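Local coordinates for GTP-binding protein (Thermus thermophilus, PDB 2DBY), which binds guanine nucleotide, holding GDP in this crystal, and is probably an ATPase of the YchF/OLA1 subfamily that associates with the large ribosomal subunit, at residues L135-R146 and F192-T200. Numbering follows the deposited sequence.
Sequences LLLADLATLERR and FLKETPLLT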
loop_
_atom_site.group_PDB
_atom_site.type_symbol
_atom_site.label_atom_id
_atom_site.label_comp_id
_atom_site.label_asym_id
_atom_site.label_seq_id
_atom_site.Cartn_x
_atom_site.Cartn_y
_atom_site.Cartn_z
ATOM N N LEU A 135 17.073 -7.780 -7.284
ATOM C CA LEU A 135 16.922 -7.153 -5.957
ATOM C C LEU A 135 17.815 -7.851 -4.916
ATOM O O LEU A 135 18.387 -7.204 -4.028
ATOM C CB LEU A 135 15.466 -7.213 -5.483
ATOM C CG LEU A 135 14.423 -6.571 -6.413
ATOM C CD1 LEU A 135 13.066 -6.570 -5.700
ATOM C CD2 LEU A 135 14.829 -5.143 -6.743
ATOM N N LEU A 136 17.917 -9.169 -5.043
ATOM C CA LEU A 136 18.741 -9.958 -4.136
ATOM C C LEU A 136 20.202 -9.569 -4.294
ATOM O O LEU A 136 20.888 -9.392 -3.303
ATOM C CB LEU A 136 18.586 -11.458 -4.424
ATOM C CG LEU A 136 17.349 -12.156 -3.879
ATOM C CD1 LEU A 136 17.153 -13.471 -4.613
ATOM C CD2 LEU A 136 17.516 -12.401 -2.375
ATOM N N LEU A 137 20.674 -9.420 -5.534
ATOM C CA LEU A 137 22.065 -9.061 -5.766
ATOM C C LEU A 137 22.380 -7.713 -5.138
ATOM O O LEU A 137 23.449 -7.523 -4.542
ATOM C CB LEU A 137 22.367 -9.037 -7.275
ATOM C CG LEU A 137 22.407 -10.436 -7.907
ATOM C CD1 LEU A 137 22.502 -10.305 -9.435
ATOM C CD2 LEU A 137 23.595 -11.202 -7.376
ATOM N N ALA A 138 21.460 -6.760 -5.254
ATOM C CA ALA A 138 21.710 -5.451 -4.656
ATOM C C ALA A 138 21.745 -5.547 -3.124
ATOM O O ALA A 138 22.595 -4.919 -2.460
ATOM C CB ALA A 138 20.610 -4.450 -5.096
ATOM N N ASP A 139 20.830 -6.341 -2.572
ATOM C CA ASP A 139 20.730 -6.499 -1.117
ATOM C C ASP A 139 21.943 -7.219 -0.535
ATOM O O ASP A 139 22.363 -6.901 0.592
ATOM C CB ASP A 139 19.478 -7.286 -0.741
ATOM C CG ASP A 139 18.220 -6.415 -0.714
ATOM O OD1 ASP A 139 18.347 -5.178 -0.825
ATOM O OD2 ASP A 139 17.112 -6.973 -0.553
ATOM N N LEU A 140 22.482 -8.181 -1.283
ATOM C CA LEU A 140 23.665 -8.917 -0.789
ATOM C C LEU A 140 24.834 -7.943 -0.708
ATOM O O LEU A 140 25.592 -7.967 0.249
ATOM C CB LEU A 140 23.993 -10.113 -1.701
ATOM C CG LEU A 140 22.996 -11.267 -1.560
ATOM C CD1 LEU A 140 23.159 -12.286 -2.711
ATOM C CD2 LEU A 140 23.254 -11.954 -0.225
ATOM N N ALA A 141 24.975 -7.075 -1.711
ATOM C CA ALA A 141 26.038 -6.075 -1.684
ATOM C C ALA A 141 25.837 -5.114 -0.503
ATOM O O ALA A 141 26.779 -4.717 0.183
ATOM C CB ALA A 141 26.051 -5.296 -3.016
ATOM N N THR A 142 24.589 -4.712 -0.266
ATOM C CA THR A 142 24.306 -3.832 0.858
ATOM C C THR A 142 24.676 -4.513 2.166
ATOM O O THR A 142 25.282 -3.897 3.047
ATOM C CB THR A 142 22.817 -3.478 0.908
ATOM O OG1 THR A 142 22.521 -2.679 -0.223
ATOM C CG2 THR A 142 22.463 -2.708 2.202
ATOM N N LEU A 143 24.305 -5.782 2.292
ATOM C CA LEU A 143 24.605 -6.516 3.511
ATOM C C LEU A 143 26.113 -6.650 3.717
ATOM O O LEU A 143 26.594 -6.508 4.835
ATOM C CB LEU A 143 23.966 -7.910 3.473
ATOM C CG LEU A 143 22.471 -7.913 3.831
ATOM C CD1 LEU A 143 21.842 -9.216 3.406
ATOM C CD2 LEU A 143 22.323 -7.683 5.334
ATOM N N GLU A 144 26.848 -6.913 2.643
ATOM C CA GLU A 144 28.306 -7.072 2.768
ATOM C C GLU A 144 28.887 -5.776 3.303
ATOM O O GLU A 144 29.743 -5.790 4.193
ATOM C CB GLU A 144 28.916 -7.446 1.402
ATOM C CG GLU A 144 28.562 -8.901 0.999
ATOM C CD GLU A 144 28.507 -9.172 -0.503
ATOM O OE1 GLU A 144 28.044 -10.274 -0.880
ATOM O OE2 GLU A 144 28.914 -8.299 -1.303
ATOM N N ARG A 145 28.420 -4.646 2.776
ATOM C CA ARG A 145 28.923 -3.363 3.258
ATOM C C ARG A 145 28.531 -3.118 4.712
ATOM O O ARG A 145 29.351 -2.662 5.506
ATOM C CB ARG A 145 28.402 -2.215 2.391
ATOM C CG ARG A 145 29.009 -2.149 1.014
ATOM C CD ARG A 145 28.562 -0.866 0.302
ATOM N NE ARG A 145 27.175 -0.910 -0.160
ATOM C CZ ARG A 145 26.789 -1.441 -1.320
ATOM N NH1 ARG A 145 27.683 -1.979 -2.146
ATOM N NH2 ARG A 145 25.512 -1.423 -1.665
ATOM N N ARG A 146 27.285 -3.422 5.080
ATOM C CA ARG A 146 26.865 -3.203 6.463
ATOM C C ARG A 146 27.556 -4.145 7.448
ATOM O O ARG A 146 27.894 -3.737 8.556
ATOM C CB ARG A 146 25.332 -3.358 6.598
ATOM C CG ARG A 146 24.521 -2.330 5.814
ATOM C CD ARG A 146 25.032 -0.916 6.063
ATOM N NE ARG A 146 24.754 -0.486 7.431
ATOM C CZ ARG A 146 25.413 0.483 8.053
ATOM N NH1 ARG A 146 26.403 1.123 7.432
ATOM N NH2 ARG A 146 25.062 0.830 9.285
ATOM N N PHE A 192 17.459 -3.493 12.416
ATOM C CA PHE A 192 18.340 -3.449 11.268
ATOM C C PHE A 192 17.607 -2.941 10.012
ATOM O O PHE A 192 18.114 -2.074 9.288
ATOM C CB PHE A 192 18.917 -4.842 10.980
ATOM C CG PHE A 192 19.737 -4.888 9.723
ATOM C CD1 PHE A 192 21.055 -4.428 9.727
ATOM C CD2 PHE A 192 19.164 -5.282 8.516
ATOM C CE1 PHE A 192 21.789 -4.352 8.556
ATOM C CE2 PHE A 192 19.888 -5.211 7.334
ATOM C CZ PHE A 192 21.210 -4.741 7.352
ATOM N N LEU A 193 16.413 -3.475 9.752
ATOM C CA LEU A 193 15.696 -3.091 8.535
ATOM C C LEU A 193 15.180 -1.654 8.546
ATOM O O LEU A 193 14.971 -1.060 7.490
ATOM C CB LEU A 193 14.548 -4.079 8.259
ATOM C CG LEU A 193 14.976 -5.492 7.821
ATOM C CD1 LEU A 193 13.763 -6.406 7.695
ATOM C CD2 LEU A 193 15.724 -5.387 6.476
ATOM N N LYS A 194 14.991 -1.095 9.736
ATOM C CA LYS A 194 14.547 0.287 9.842
ATOM C C LYS A 194 15.718 1.162 9.393
ATOM O O LYS A 194 15.539 2.125 8.654
ATOM C CB LYS A 194 14.177 0.626 11.288
ATOM C CG LYS A 194 13.604 2.032 11.463
ATOM C CD LYS A 194 13.353 2.343 12.942
ATOM C CE LYS A 194 12.969 3.808 13.153
ATOM N NZ LYS A 194 13.059 4.205 14.594
ATOM N N GLU A 195 16.923 0.796 9.817
ATOM C CA GLU A 195 18.116 1.549 9.451
ATOM C C GLU A 195 18.564 1.281 8.015
ATOM O O GLU A 195 19.022 2.197 7.324
ATOM C CB GLU A 195 19.270 1.215 10.406
ATOM C CG GLU A 195 20.619 1.745 9.942
ATOM C CD GLU A 195 21.686 1.698 11.033
ATOM O OE1 GLU A 195 21.418 2.216 12.141
ATOM O OE2 GLU A 195 22.786 1.154 10.776
ATOM N N THR A 196 18.435 0.026 7.582
ATOM C CA THR A 196 18.850 -0.414 6.235
ATOM C C THR A 196 17.680 -1.128 5.552
ATOM O O THR A 196 17.531 -2.354 5.638
ATOM C CB THR A 196 20.045 -1.382 6.349
ATOM O OG1 THR A 196 21.119 -0.723 7.050
ATOM C CG2 THR A 196 20.544 -1.790 4.968
ATOM N N PRO A 197 16.823 -0.361 4.870
ATOM C CA PRO A 197 15.637 -0.884 4.172
ATOM C C PRO A 197 15.969 -1.687 2.931
ATOM O O PRO A 197 15.921 -1.167 1.822
ATOM C CB PRO A 197 14.824 0.388 3.840
ATOM C CG PRO A 197 15.390 1.453 4.747
ATOM C CD PRO A 197 16.872 1.112 4.806
ATOM N N LEU A 198 16.284 -2.965 3.123
ATOM C CA LEU A 198 16.636 -3.854 2.018
ATOM C C LEU A 198 15.516 -3.914 0.984
ATOM O O LEU A 198 14.334 -3.885 1.327
ATOM C CB LEU A 198 16.914 -5.273 2.527
ATOM C CG LEU A 198 18.138 -5.382 3.446
ATOM C CD1 LEU A 198 18.312 -6.857 3.857
ATOM C CD2 LEU A 198 19.381 -4.849 2.732
ATOM N N LEU A 199 15.899 -4.000 -0.286
ATOM C CA LEU A 199 14.903 -4.040 -1.347
ATOM C C LEU A 199 13.966 -5.244 -1.233
ATOM O O LEU A 199 12.751 -5.125 -1.489
ATOM C CB LEU A 199 15.598 -4.053 -2.709
ATOM C CG LEU A 199 16.562 -2.876 -2.913
ATOM C CD1 LEU A 199 17.043 -2.937 -4.357
ATOM C CD2 LEU A 199 15.883 -1.491 -2.642
ATOM N N THR A 200 14.515 -6.396 -0.855
ATOM C CA THR A 200 13.705 -7.604 -0.733
ATOM C C THR A 200 12.931 -7.689 0.577
ATOM O O THR A 200 12.231 -8.677 0.814
ATOM C CB THR A 200 14.538 -8.909 -0.908
ATOM O OG1 THR A 200 15.547 -8.967 0.100
ATOM C CG2 THR A 200 15.198 -8.939 -2.287
HETATM O O HOH W 1 22.788 -1.144 9.349
#
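The carboxylate of Asp139, buried on helix 124-156, receives three hydrogen bonds from Leu199 and Thr200, where the chain has left helix 187-195 and starts a 3-10 turn. Asp139 OD1 accepts from Leu199 N at 2.8 Å through its syn lone pair. Asp139 OD2 accepts twice: from Thr200 N, again syn, at 2.7 Å and 162°, and from Thr200 OG1, which meets it nearly along the C-O axis at 2.6 Å. With chi1 at 60°, the Thr200 hydroxyl sits beside its own amide, and both reach Asp139 OD2; Thr200 OG1 is also hydrogen-bonded to Ala180 N. Replacing Asp139 by an alanine would probably leave the amides of Leu199 and Thr200 and the Thr200 hydroxyl without this acceptor, and the turn less firmly fixed.

Leu135 CD2 and Ala138 CB both touch Leu199 CD1, while further along Thr142 CG2 and Thr196 CG2 press tip to tip at a tight 3.5 Å. Leu143 CD2 packs against Phe192 CZ.

At the more open end, Arg146 NH2 forms a salt bridge with Glu195 OE2 (2.7 Å), though the hydrogen bond within it is bent and weak. One water, in the guanidinium plane, accepts from Arg146 NE, donates to Glu195 OE2 and bonds to Thr196 OG1. Arg160 also pairs with Glu195, so two arginines share one carboxylate. The returning chain is thus held by buried carboxylate-to-amide bonds at one end and a hydrated ion pair at the other.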